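Local coordinates for GphF Dehydratase 1 (Archangium violaceum, PDB 6MBH), which probably acts as a dehydratase domain of the gephyronic acid polyketide synthase, removing water from the growing chain, here in an engineered variant that lacks olefin isomerase activity, at residues A[63-68]-A[126-131]; A[131-136]-A[233-238]; A[139-144]-A[178-183]; A[196-201]-A[237-242]; A[227-232]-A[275-280]. All coordinates share one frame; numbering follows the deposited sequence. Where two conformers were deposited one is given.

Interaction 1 of 5, residues A[63-68]-A[126-131]; sequences SRLLPG and GRIARR
L66 and R130 carry this contact, at the point where the chain leaves helix 52-65 and passes over strand 121-131. Dehydratase domains of this family have a double hot-dog fold, and this helix is the central one of the first half. L66 is the first residue beyond the helical backbone angles. Its O receives R130 NH1 at 2.8 Å, but the bond is bent to 126° and weak. The aliphatic part of R130 packs on the same residue, with R130 CD 3.5 Å from L66 CB. L66 CD1 rests on the strand backbone, 3.5 Å from A129 CA. It also meets I128 CG1 at 4.1 Å. R130 CG sits between its backbone N and carbonyl carbon (chi1 74°), and the chain bends at chi3 (-78°). These two torsions fold the guanidinium against residues 66-68. G68 CA lies over one face of it, toward the rim. Further out, D72 gives R130 NE a long, weak ion pair, and N69 O takes a weak bond from R130 NH2. With an alanine at R130, L66 O would probably lose this donor and a gap would open beside P67 and G68. Water 2 bridges the two segments: it accepts from R130 NH2 at 3.1 Å and donates to G68 O at 3.1 Å.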
# COMPACT_ATOMS: atom_id res chain seq x y z
N SER A 63 8.28 -12.38 4.33
CA SER A 63 9.20 -13.12 3.46
C SER A 63 10.47 -13.50 4.20
O SER A 63 10.99 -14.63 4.03
CB SER A 63 9.56 -12.24 2.26
OG SER A 63 10.28 -13.03 1.33
N ARG A 64 10.97 -12.58 5.05
CA ARG A 64 12.28 -12.71 5.68
C ARG A 64 12.25 -13.42 7.03
O ARG A 64 13.26 -14.06 7.40
CB ARG A 64 12.92 -11.31 5.84
CG ARG A 64 13.35 -10.71 4.46
CD ARG A 64 13.51 -9.16 4.46
NE ARG A 64 14.01 -8.73 3.15
CZ ARG A 64 13.25 -8.63 2.05
NH1 ARG A 64 11.95 -8.96 2.08
NH2 ARG A 64 13.78 -8.23 0.90
N LEU A 65 11.15 -13.32 7.79
CA LEU A 65 11.09 -13.90 9.12
C LEU A 65 10.50 -15.30 9.14
O LEU A 65 10.77 -16.08 10.07
CB LEU A 65 10.23 -13.02 10.03
CG LEU A 65 10.82 -11.61 10.31
CD1 LEU A 65 9.89 -10.84 11.18
CD2 LEU A 65 12.20 -11.66 11.02
N LEU A 66 9.67 -15.63 8.17
CA LEU A 66 8.89 -16.87 8.27
C LEU A 66 9.41 -17.89 7.25
O LEU A 66 9.67 -17.52 6.11
CB LEU A 66 7.40 -16.59 7.99
CG LEU A 66 6.73 -15.60 8.97
CD1 LEU A 66 5.25 -15.40 8.65
CD2 LEU A 66 6.92 -16.10 10.41
N PRO A 67 9.60 -19.14 7.63
CA PRO A 67 10.26 -20.06 6.73
C PRO A 67 9.28 -20.52 5.67
O PRO A 67 8.06 -20.43 5.83
CB PRO A 67 10.71 -21.20 7.65
CG PRO A 67 9.79 -21.14 8.76
CD PRO A 67 9.48 -19.70 8.98
N GLY A 68 9.84 -20.92 4.55
CA GLY A 68 8.99 -21.40 3.49
C GLY A 68 9.66 -21.39 2.15
O GLY A 68 10.67 -20.73 1.92
N GLY A 126 -0.24 -5.37 12.90
CA GLY A 126 -0.98 -6.43 12.21
C GLY A 126 -0.35 -7.77 12.51
O GLY A 126 0.46 -7.89 13.43
N ARG A 127 -0.73 -8.79 11.73
CA ARG A 127 -0.17 -10.14 11.89
C ARG A 127 0.43 -10.55 10.55
O ARG A 127 -0.08 -10.15 9.51
CB ARG A 127 -1.23 -11.18 12.30
CG ARG A 127 -1.72 -11.05 13.75
CD ARG A 127 -2.82 -12.10 14.09
NE ARG A 127 -4.15 -11.65 13.67
CZ ARG A 127 -4.86 -12.18 12.67
NH1 ARG A 127 -4.40 -13.21 11.96
NH2 ARG A 127 -6.06 -11.68 12.38
N ILE A 128 1.51 -11.34 10.56
CA ILE A 128 2.07 -11.89 9.31
C ILE A 128 1.98 -13.40 9.33
O ILE A 128 2.02 -14.03 10.39
CB ILE A 128 3.55 -11.47 9.07
CG1 ILE A 128 4.40 -11.77 10.34
CG2 ILE A 128 3.64 -10.02 8.54
CD1 ILE A 128 5.88 -11.59 10.12
N ALA A 129 1.90 -13.99 8.13
CA ALA A 129 1.80 -15.44 7.98
C ALA A 129 2.31 -15.81 6.60
O ALA A 129 2.55 -14.93 5.76
CB ALA A 129 0.36 -15.97 8.17
N ARG A 130 2.47 -17.13 6.38
CA ARG A 130 2.76 -17.57 5.01
C ARG A 130 2.27 -19.00 4.85
O ARG A 130 2.27 -19.77 5.81
CB ARG A 130 4.26 -17.35 4.66
CG ARG A 130 5.27 -18.25 5.23
CD ARG A 130 6.65 -17.75 4.79
NE ARG A 130 7.01 -18.09 3.41
CZ ARG A 130 8.13 -17.68 2.79
NH1 ARG A 130 9.00 -16.91 3.42
NH2 ARG A 130 8.35 -18.01 1.53
N ARG A 131 1.81 -19.34 3.65
CA ARG A 131 1.22 -20.67 3.50
C ARG A 131 1.46 -21.16 2.08
O ARG A 131 1.56 -20.37 1.18
CB ARG A 131 -0.29 -20.65 3.82
CG ARG A 131 -0.76 -21.77 4.77
CD ARG A 131 -0.36 -21.50 6.23
NE ARG A 131 -1.05 -20.33 6.81
CZ ARG A 131 -0.70 -19.71 7.94
NH1 ARG A 131 0.35 -20.13 8.65
NH2 ARG A 131 -1.40 -18.67 8.37
O HOH W 1 10.97 -15.69 0.85
O HOH W 2 11.24 -18.04 0.48

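Interaction 2 of 5, residues A[131-136]-A[233-238]; sequences RQLSPD and ELRARG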
# COMPACT_ATOMS: atom_id res chain seq x y z
N ARG A 131 1.81 -19.34 3.65
CA ARG A 131 1.22 -20.67 3.50
C ARG A 131 1.46 -21.16 2.08
O ARG A 131 1.56 -20.37 1.18
CB ARG A 131 -0.29 -20.65 3.82
CG ARG A 131 -0.76 -21.77 4.77
CD ARG A 131 -0.36 -21.50 6.23
NE ARG A 131 -1.05 -20.33 6.81
CZ ARG A 131 -0.70 -19.71 7.94
NH1 ARG A 131 0.35 -20.13 8.65
NH2 ARG A 131 -1.40 -18.67 8.37
N GLN A 132 1.59 -22.46 1.90
CA GLN A 132 1.65 -23.04 0.56
C GLN A 132 0.21 -23.23 0.13
O GLN A 132 -0.49 -24.10 0.66
CB GLN A 132 2.42 -24.36 0.59
CG GLN A 132 2.05 -25.26 1.82
CD GLN A 132 2.88 -26.56 1.96
OE1 GLN A 132 2.46 -27.67 1.53
NE2 GLN A 132 4.05 -26.43 2.59
N LEU A 133 -0.23 -22.44 -0.81
CA LEU A 133 -1.62 -22.50 -1.25
C LEU A 133 -1.67 -23.32 -2.53
O LEU A 133 -0.64 -23.69 -3.10
CB LEU A 133 -2.21 -21.09 -1.42
CG LEU A 133 -2.34 -20.21 -0.14
CD1 LEU A 133 -3.15 -18.93 -0.32
CD2 LEU A 133 -2.83 -20.98 1.09
N SER A 134 -2.88 -23.68 -2.93
CA SER A 134 -3.07 -24.46 -4.14
C SER A 134 -2.58 -23.68 -5.36
O SER A 134 -2.57 -22.43 -5.35
CB SER A 134 -4.54 -24.87 -4.28
OG SER A 134 -4.76 -26.11 -3.61
N PRO A 135 -2.12 -24.37 -6.42
CA PRO A 135 -1.54 -23.66 -7.58
C PRO A 135 -2.53 -22.73 -8.24
O PRO A 135 -3.73 -23.02 -8.31
CB PRO A 135 -1.15 -24.80 -8.54
CG PRO A 135 -1.92 -26.04 -8.03
CD PRO A 135 -2.06 -25.85 -6.56
N ASP A 136 -2.03 -21.60 -8.76
CA ASP A 136 -2.85 -20.59 -9.43
C ASP A 136 -2.82 -20.78 -10.95
O ASP A 136 -1.74 -20.77 -11.56
CB ASP A 136 -2.36 -19.21 -9.03
CG ASP A 136 -2.26 -19.08 -7.51
OD1 ASP A 136 -1.14 -19.02 -6.98
OD2 ASP A 136 -3.32 -19.09 -6.85
N GLU A 233 -3.05 -11.20 0.58
CA GLU A 233 -2.31 -12.43 0.25
C GLU A 233 -1.50 -12.11 -1.01
O GLU A 233 -2.08 -11.62 -1.99
CB GLU A 233 -3.22 -13.64 -0.03
CG GLU A 233 -4.02 -14.16 1.15
CD GLU A 233 -4.91 -15.36 0.81
OE1 GLU A 233 -4.94 -15.75 -0.37
OE2 GLU A 233 -5.58 -15.89 1.74
N LEU A 234 -0.19 -12.35 -1.00
CA LEU A 234 0.66 -12.12 -2.17
C LEU A 234 1.23 -13.43 -2.69
O LEU A 234 1.96 -14.12 -1.97
CB LEU A 234 1.81 -11.19 -1.83
CG LEU A 234 2.68 -10.78 -3.02
CD1 LEU A 234 1.90 -9.83 -3.98
CD2 LEU A 234 3.93 -10.02 -2.55
N ARG A 235 0.90 -13.77 -3.94
CA ARG A 235 1.29 -15.07 -4.55
C ARG A 235 2.49 -14.97 -5.47
O ARG A 235 2.99 -16.01 -5.83
CB ARG A 235 0.13 -15.64 -5.36
CG ARG A 235 -1.12 -15.88 -4.54
CD ARG A 235 -2.24 -16.52 -5.29
NE ARG A 235 -3.36 -16.59 -4.39
CZ ARG A 235 -4.00 -17.69 -4.05
NH1 ARG A 235 -3.80 -18.82 -4.70
NH2 ARG A 235 -4.85 -17.66 -3.05
N ALA A 236 2.87 -13.78 -5.91
CA ALA A 236 4.02 -13.60 -6.80
C ALA A 236 4.72 -12.31 -6.39
O ALA A 236 4.02 -11.40 -6.03
CB ALA A 236 3.55 -13.53 -8.22
N ARG A 237 6.04 -12.23 -6.54
CA ARG A 237 6.77 -11.04 -6.05
C ARG A 237 7.42 -10.23 -7.17
O ARG A 237 7.67 -10.77 -8.23
CB ARG A 237 7.96 -11.42 -5.17
CG ARG A 237 7.82 -12.73 -4.43
CD ARG A 237 6.84 -12.65 -3.30
NE ARG A 237 6.90 -13.89 -2.55
CZ ARG A 237 7.85 -14.22 -1.71
NH1 ARG A 237 7.78 -15.36 -1.05
NH2 ARG A 237 8.87 -13.41 -1.54
N GLY A 238 7.67 -8.96 -6.88
CA GLY A 238 8.37 -8.04 -7.78
C GLY A 238 7.65 -7.77 -9.08
O GLY A 238 8.31 -7.35 -10.00
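D136 and R235 mark the nearest approach of the two backbones, with their CA atoms 8.5 Å apart. The backbones do not pair; side chains make most of the contact. Segment 131-136 is the loop that follows strand 121-131 and leads from the first hot-dog half to the second. Segment 233-238 runs from the end of strand 224-234 into a turn. The motif is a surface salt-bridge network of D136, R235 and E233. R235 is extended from CG to NE, which carries its guanidinium out to the loop. The D136 carboxylate comes to the edge of that group, CG near its plane, and forms a salt bridge through OD2 to NH1. Those two atoms are modelled too close, so this geometry is doubtful. L133 lies across both R235 and E233 at about a right angle. Its CD1 is 3.5 Å from R235 NH2, so a methyl group lies against the charged pair. E233 divides its carboxylate: OE2 pairs with R231, and OE1 turns to R235. R235 NH2 donates to E233 OE1 at 3.3 Å, an N-H...O angle of 144°. NH2 reaches it nearly along the C-O axis, and the oxygen lies 21° out of the guanidinium plane.

Interaction 3 of 5, residues A[139-144]-A[178-183]; sequences GQLPRL and EAIGHV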
# COMPACT_ATOMS: atom_id res chain seq x y z
N GLY A 139 -5.27 -17.13 -16.73
CA GLY A 139 -6.55 -16.90 -17.43
C GLY A 139 -7.74 -16.64 -16.52
O GLY A 139 -8.89 -16.86 -16.93
N GLN A 140 -7.51 -16.20 -15.29
CA GLN A 140 -8.57 -16.04 -14.28
C GLN A 140 -9.16 -14.64 -14.13
O GLN A 140 -10.07 -14.46 -13.30
CB GLN A 140 -8.03 -16.52 -12.92
CG GLN A 140 -7.62 -18.02 -13.01
CD GLN A 140 -8.79 -18.94 -13.39
OE1 GLN A 140 -9.80 -18.98 -12.70
NE2 GLN A 140 -8.66 -19.64 -14.53
N LEU A 141 -8.73 -13.65 -14.92
CA LEU A 141 -9.26 -12.29 -14.75
C LEU A 141 -10.69 -12.26 -15.26
O LEU A 141 -10.93 -12.63 -16.41
CB LEU A 141 -8.44 -11.30 -15.55
CG LEU A 141 -8.94 -9.84 -15.58
CD1 LEU A 141 -8.66 -9.20 -14.19
CD2 LEU A 141 -8.20 -9.07 -16.61
N PRO A 142 -11.66 -11.78 -14.49
CA PRO A 142 -13.05 -11.82 -14.99
C PRO A 142 -13.24 -10.81 -16.11
O PRO A 142 -12.53 -9.80 -16.19
CB PRO A 142 -13.89 -11.45 -13.76
CG PRO A 142 -12.96 -11.50 -12.56
CD PRO A 142 -11.56 -11.27 -13.11
N ARG A 143 -14.22 -11.09 -16.97
CA ARG A 143 -14.58 -10.15 -18.02
C ARG A 143 -15.48 -9.09 -17.41
O ARG A 143 -16.36 -9.42 -16.61
CB ARG A 143 -15.33 -10.83 -19.17
CG ARG A 143 -15.65 -9.83 -20.29
CD ARG A 143 -16.53 -10.41 -21.40
NE ARG A 143 -15.77 -11.17 -22.36
CZ ARG A 143 -15.46 -10.74 -23.59
NH1 ARG A 143 -14.76 -11.55 -24.39
NH2 ARG A 143 -15.86 -9.53 -24.03
N LEU A 144 -15.31 -7.85 -17.87
CA LEU A 144 -16.20 -6.77 -17.47
C LEU A 144 -16.26 -5.75 -18.61
O LEU A 144 -15.34 -4.93 -18.78
CB LEU A 144 -15.69 -6.12 -16.17
CG LEU A 144 -16.64 -5.14 -15.48
CD1 LEU A 144 -16.01 -4.72 -14.16
CD2 LEU A 144 -16.78 -3.85 -16.24
N GLU A 178 -18.29 -2.30 -9.63
CA GLU A 178 -17.15 -3.17 -9.94
C GLU A 178 -16.36 -2.55 -11.07
O GLU A 178 -16.92 -1.82 -11.89
CB GLU A 178 -17.61 -4.58 -10.38
CG GLU A 178 -18.06 -5.41 -9.26
CD GLU A 178 -18.40 -6.84 -9.70
OE1 GLU A 178 -17.82 -7.37 -10.71
OE2 GLU A 178 -19.27 -7.42 -8.99
N ALA A 179 -15.08 -2.88 -11.15
CA ALA A 179 -14.26 -2.31 -12.21
C ALA A 179 -13.06 -3.21 -12.46
O ALA A 179 -12.64 -4.01 -11.61
CB ALA A 179 -13.77 -0.89 -11.86
N ILE A 180 -12.48 -3.04 -13.65
CA ILE A 180 -11.20 -3.64 -13.98
C ILE A 180 -10.26 -2.54 -14.43
O ILE A 180 -10.59 -1.77 -15.34
CB ILE A 180 -11.33 -4.68 -15.11
CG1 ILE A 180 -12.36 -5.76 -14.78
CG2 ILE A 180 -9.94 -5.27 -15.35
CD1 ILE A 180 -11.77 -6.97 -14.23
N GLY A 181 -9.08 -2.47 -13.81
CA GLY A 181 -8.06 -1.49 -14.15
C GLY A 181 -6.83 -2.19 -14.73
O GLY A 181 -6.63 -3.40 -14.54
N HIS A 182 -6.05 -1.46 -15.51
CA HIS A 182 -4.75 -1.93 -16.00
C HIS A 182 -3.73 -0.96 -15.43
O HIS A 182 -3.90 0.26 -15.60
CB HIS A 182 -4.74 -1.86 -17.53
CG HIS A 182 -3.42 -2.23 -18.13
ND1 HIS A 182 -3.06 -1.88 -19.41
CD2 HIS A 182 -2.39 -2.95 -17.63
CE1 HIS A 182 -1.83 -2.32 -19.66
NE2 HIS A 182 -1.42 -3.01 -18.61
N VAL A 183 -2.81 -1.46 -14.63
CA VAL A 183 -1.83 -0.66 -13.91
C VAL A 183 -0.44 -1.08 -14.41
O VAL A 183 -0.17 -2.28 -14.50
CB VAL A 183 -1.98 -0.90 -12.40
CG1 VAL A 183 -0.73 -0.40 -11.69
CG2 VAL A 183 -3.26 -0.14 -11.91
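L141 and I180 slide past each other in opposite directions, their CD1 atoms 3.8 Å apart. The contact lays a loop over the outer face of the sheet in the second hot-dog half. The loop follows strand 121-131, and the strand beneath it is 178-184. The touching parts run 119° apart, so the loop crosses the strand without pairing. I180 is the central side chain. Its CG1 is anti to the carbonyl carbon (chi1 -55°), and an unusual chi2 of -97° then sets CD1 under L141 and P142. There I180 CD1 also comes 3.5 Å from P142 O. L144 closes on the same branch one atom nearer the strand, with L144 CB 3.6 Å from I180 CG1. The ring of P142 stands further off. A179 points away from the loop and packs on L213 of helix 200-214, so neighbouring residues of the strand serve opposite faces. E178 turns its carboxylate to R247 and H245 and offers the loop its aliphatic part. The contact itself is apolar, and H245, F267 and R243 of nearby strands widen the surface under L141, P142 and I180. L144 is fully extended, and its CD1 lies 3.6 Å from A179 CA, against the strand backbone.

Interaction 4 of 5, residues A[196-201]-A[237-242]; sequences YELHPA and RGVREV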
# COMPACT_ATOMS: atom_id res chain seq x y z
N TYR A 196 11.16 -5.12 -4.32
CA TYR A 196 9.96 -5.11 -3.48
C TYR A 196 9.21 -6.43 -3.62
O TYR A 196 9.29 -7.10 -4.66
CB TYR A 196 9.01 -3.99 -3.90
CG TYR A 196 9.58 -2.62 -3.62
CD1 TYR A 196 10.36 -1.96 -4.56
CD2 TYR A 196 9.35 -1.99 -2.41
CE1 TYR A 196 10.92 -0.65 -4.28
CE2 TYR A 196 9.88 -0.73 -2.12
CZ TYR A 196 10.65 -0.05 -3.05
OH TYR A 196 11.18 1.20 -2.69
N GLU A 197 8.44 -6.76 -2.57
CA GLU A 197 7.48 -7.86 -2.68
C GLU A 197 6.35 -7.44 -3.57
O GLU A 197 6.06 -8.08 -4.59
CB GLU A 197 6.95 -8.27 -1.30
CG GLU A 197 8.02 -8.57 -0.24
CD GLU A 197 9.07 -9.60 -0.67
OE1 GLU A 197 8.91 -10.37 -1.65
OE2 GLU A 197 10.12 -9.60 -0.00
N LEU A 198 5.78 -6.26 -3.27
CA LEU A 198 4.77 -5.65 -4.15
C LEU A 198 5.01 -4.15 -4.12
O LEU A 198 4.67 -3.48 -3.14
CB LEU A 198 3.36 -5.99 -3.69
CG LEU A 198 2.23 -5.43 -4.53
CD1 LEU A 198 2.33 -5.89 -5.97
CD2 LEU A 198 0.91 -5.87 -3.89
N HIS A 199 5.54 -3.61 -5.20
CA HIS A 199 5.96 -2.19 -5.16
C HIS A 199 4.81 -1.29 -4.66
O HIS A 199 3.70 -1.33 -5.22
CB HIS A 199 6.43 -1.72 -6.56
CG HIS A 199 7.20 -0.42 -6.52
ND1 HIS A 199 6.70 0.75 -5.97
CD2 HIS A 199 8.47 -0.13 -6.93
CE1 HIS A 199 7.64 1.69 -6.01
NE2 HIS A 199 8.72 1.17 -6.59
N PRO A 200 5.04 -0.47 -3.65
CA PRO A 200 4.00 0.44 -3.15
C PRO A 200 3.38 1.30 -4.21
O PRO A 200 2.20 1.56 -4.09
CB PRO A 200 4.76 1.31 -2.14
CG PRO A 200 5.87 0.42 -1.63
CD PRO A 200 6.26 -0.47 -2.84
N ALA A 201 4.13 1.72 -5.26
CA ALA A 201 3.51 2.52 -6.32
C ALA A 201 2.50 1.69 -7.11
O ALA A 201 1.52 2.24 -7.61
CB ALA A 201 4.56 3.05 -7.27
N ARG A 237 6.04 -12.23 -6.54
CA ARG A 237 6.77 -11.04 -6.05
C ARG A 237 7.42 -10.23 -7.17
O ARG A 237 7.67 -10.77 -8.23
CB ARG A 237 7.96 -11.42 -5.17
CG ARG A 237 7.82 -12.73 -4.43
CD ARG A 237 6.84 -12.65 -3.30
NE ARG A 237 6.90 -13.89 -2.55
CZ ARG A 237 7.85 -14.22 -1.71
NH1 ARG A 237 7.78 -15.36 -1.05
NH2 ARG A 237 8.87 -13.41 -1.54
N GLY A 238 7.67 -8.96 -6.88
CA GLY A 238 8.37 -8.04 -7.78
C GLY A 238 7.65 -7.77 -9.08
O GLY A 238 8.31 -7.35 -10.00
N VAL A 239 6.31 -7.82 -9.09
CA VAL A 239 5.59 -7.53 -10.33
C VAL A 239 5.65 -6.02 -10.61
O VAL A 239 5.87 -5.20 -9.71
CB VAL A 239 4.12 -8.02 -10.29
CG1 VAL A 239 4.06 -9.49 -9.89
CG2 VAL A 239 3.22 -7.13 -9.41
N ARG A 240 5.51 -5.67 -11.90
CA ARG A 240 5.48 -4.26 -12.30
C ARG A 240 4.29 -3.91 -13.17
O ARG A 240 4.14 -2.73 -13.54
CB ARG A 240 6.77 -3.86 -13.04
CG ARG A 240 6.96 -4.58 -14.32
CD ARG A 240 8.26 -4.16 -15.10
NE ARG A 240 9.47 -4.67 -14.44
CZ ARG A 240 10.71 -4.34 -14.79
NH1 ARG A 240 10.96 -3.48 -15.80
NH2 ARG A 240 11.74 -4.85 -14.10
N GLU A 241 3.41 -4.88 -13.45
CA GLU A 241 2.28 -4.62 -14.33
C GLU A 241 1.20 -5.63 -13.97
O GLU A 241 1.50 -6.83 -13.89
CB GLU A 241 2.67 -4.73 -15.82
CG GLU A 241 1.54 -4.29 -16.79
CD GLU A 241 1.90 -4.32 -18.27
OE1 GLU A 241 2.97 -4.87 -18.63
OE2 GLU A 241 1.06 -3.81 -19.09
N VAL A 242 -0.03 -5.15 -13.72
CA VAL A 242 -1.14 -6.03 -13.38
C VAL A 242 -2.43 -5.54 -14.06
O VAL A 242 -2.58 -4.35 -14.40
CB VAL A 242 -1.40 -6.15 -11.85
CG1 VAL A 242 -0.19 -6.79 -11.11
CG2 VAL A 242 -1.70 -4.74 -11.19
O HOH W 3 4.48 -8.75 -6.77
O HOH W 4 6.92 -5.16 -7.29
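E197 and R237 bring the backbones to 4.7 Å between CA atoms, and G238 N donates to E197 O at 2.9 Å. The donor lies above the carbonyl plane, 36° out of it. Water 3 also donates to E197 O and accepts from V239 N, so that carbonyl is gripped twice. Water 4 joins H199 N to V239 O. The side chains of E197 and R237 lie side by side and point the same way. E197 bends at chi2 (-53°), which swings its carboxylate back toward R237. R237 NH2 meets E197 OE1 at 3.0 Å in a salt bridge, approaching from above the carboxylate plane. The other oxygen, OE2, pairs with R64 and R7. H199 caps helix 200-214, the central helix of the second hot-dog half, by taking A201 N on its ND1 at 2.8 Å. A leucine in place of R237 would probably leave E197 OE1 without its charged mate and deprive S63 OG of a donor. With three arginines around one buried carboxylate, E197 is likely to stay ionised, and it ties helix 52-65 of the first half to this turn of the second.

Interaction 5 of 5, residues A[227-232]-A[275-280]; sequences LGCARI and ASVDAL
R231 and D278 are set side by side by their first torsions: R231 CG is anti to the backbone N (chi1 178°), while D278 CG is anti to the carbonyl carbon (chi1 -63°). Both side chains then point the same way, with R231 CD 3.8 Å from D278 OD2. Strands 224-234 and 273-284 of the second hot-dog half pair antiparallel at R231-D278 and I232-V277, and the first turns a corner at A230. A230 and R231 both face D278, which makes a classic beta bulge. D278 O takes A230 N at 2.9 Å, nearly in line with its C=O, and R231 N more weakly at 3.3 Å. In return D278 N donates to R231 O at 2.8 Å, an almost straight bond (173°) in the carbonyl plane. Next along, I232 and V277 pack, with I232 CG1 4.2 Å from V277 CG2. C229 CB adds to this apolar face, 4.3 Å from V277 CG1. At the bulge, A230 CB meets A279 CB at 3.9 Å. The charged ends of R231 and D278 do not touch. R231 instead gives its guanidinium to E77 and E233. The link across these strands is therefore mostly backbone bonding and apolar packing, and D278 probably adds a longer-range attraction.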
# COMPACT_ATOMS: atom_id res chain seq x y z
N LEU A 227 -7.18 2.90 6.03
CA LEU A 227 -7.19 2.82 7.50
C LEU A 227 -6.70 1.42 7.90
O LEU A 227 -6.19 1.26 8.96
CB LEU A 227 -8.66 3.12 7.81
CG LEU A 227 -9.23 2.90 9.18
CD1 LEU A 227 -10.50 3.70 9.26
CD2 LEU A 227 -9.58 1.45 9.35
N GLY A 228 -6.84 0.46 6.99
CA GLY A 228 -6.43 -0.90 7.26
C GLY A 228 -7.10 -1.84 6.29
O GLY A 228 -7.82 -1.42 5.39
N CYS A 229 -6.86 -3.13 6.50
CA CYS A 229 -7.58 -4.12 5.70
C CYS A 229 -7.59 -5.43 6.47
O CYS A 229 -6.84 -5.61 7.44
CB CYS A 229 -7.00 -4.28 4.31
SG CYS A 229 -5.48 -5.16 4.29
N ALA A 230 -8.51 -6.34 6.08
CA ALA A 230 -8.65 -7.59 6.80
C ALA A 230 -7.54 -8.55 6.40
O ALA A 230 -7.04 -9.29 7.25
CB ALA A 230 -10.02 -8.25 6.51
N ARG A 231 -7.19 -8.59 5.10
CA ARG A 231 -6.21 -9.59 4.69
C ARG A 231 -5.57 -9.16 3.38
O ARG A 231 -6.26 -8.67 2.48
CB ARG A 231 -6.88 -10.97 4.51
CG ARG A 231 -5.99 -12.06 4.05
CD ARG A 231 -6.84 -13.39 3.95
NE ARG A 231 -6.01 -14.55 4.15
CZ ARG A 231 -5.70 -15.06 5.35
NH1 ARG A 231 -6.16 -14.46 6.45
NH2 ARG A 231 -4.93 -16.15 5.46
N ILE A 232 -4.26 -9.36 3.25
CA ILE A 232 -3.56 -9.26 1.97
C ILE A 232 -2.86 -10.58 1.75
O ILE A 232 -2.19 -11.07 2.66
CB ILE A 232 -2.53 -8.12 1.96
CG1 ILE A 232 -3.19 -6.79 2.12
CG2 ILE A 232 -1.79 -8.08 0.64
CD1 ILE A 232 -2.14 -5.71 2.60
N ALA A 275 -2.23 -11.12 -6.24
CA ALA A 275 -2.48 -10.64 -4.89
C ALA A 275 -3.97 -10.46 -4.68
O ALA A 275 -4.74 -10.13 -5.61
CB ALA A 275 -1.77 -9.31 -4.63
N SER A 276 -4.37 -10.60 -3.41
CA SER A 276 -5.75 -10.28 -3.07
C SER A 276 -5.76 -9.37 -1.86
O SER A 276 -4.93 -9.53 -0.96
CB SER A 276 -6.56 -11.56 -2.84
OG SER A 276 -5.99 -12.29 -1.79
N VAL A 277 -6.67 -8.39 -1.84
CA VAL A 277 -6.85 -7.47 -0.71
C VAL A 277 -8.31 -7.58 -0.28
O VAL A 277 -9.20 -7.28 -1.09
CB VAL A 277 -6.53 -6.00 -1.09
CG1 VAL A 277 -6.77 -5.07 0.11
CG2 VAL A 277 -5.07 -5.94 -1.56
N ASP A 278 -8.56 -8.06 0.95
CA ASP A 278 -9.92 -8.23 1.45
C ASP A 278 -10.23 -7.10 2.42
O ASP A 278 -9.49 -6.91 3.40
CB ASP A 278 -10.10 -9.56 2.16
CG ASP A 278 -9.87 -10.74 1.22
OD1 ASP A 278 -10.17 -10.59 0.02
OD2 ASP A 278 -9.43 -11.79 1.70
N ALA A 279 -11.34 -6.39 2.14
CA ALA A 279 -11.93 -5.42 3.06
C ALA A 279 -10.92 -4.35 3.44
O ALA A 279 -10.65 -4.10 4.61
CB ALA A 279 -12.49 -6.13 4.28
N LEU A 280 -10.37 -3.73 2.41
CA LEU A 280 -9.71 -2.44 2.51
C LEU A 280 -10.68 -1.42 3.07
O LEU A 280 -11.76 -1.22 2.50
CB LEU A 280 -9.24 -2.03 1.13
CG LEU A 280 -8.63 -0.61 1.08
CD1 LEU A 280 -7.35 -0.53 1.90
CD2 LEU A 280 -8.39 -0.21 -0.31

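Overall arrangement
Interactions 1, 4 and 5 are partly buried; 4 and 5 are centred about 10 Å from the centre of the chain, 1 about 18 Å. Interactions 2 and 3 are surface contacts. Interactions 2 and 5 share strand 224-234, and E233 O with S276 N carries the ladder from one to the other. Interactions 2 and 4 share R237 and G238. R64 and S63 of interaction 1 reach E197 and R237 of interaction 4, which joins the two halves. Interaction 3 meets interaction 4 through H182 and E241. The chemistry differs: backbone pairing in 5, buried charge in 4, surface charge in 2, apolar packing in 3, and weak guanidinium bonds with leucine packing in 1.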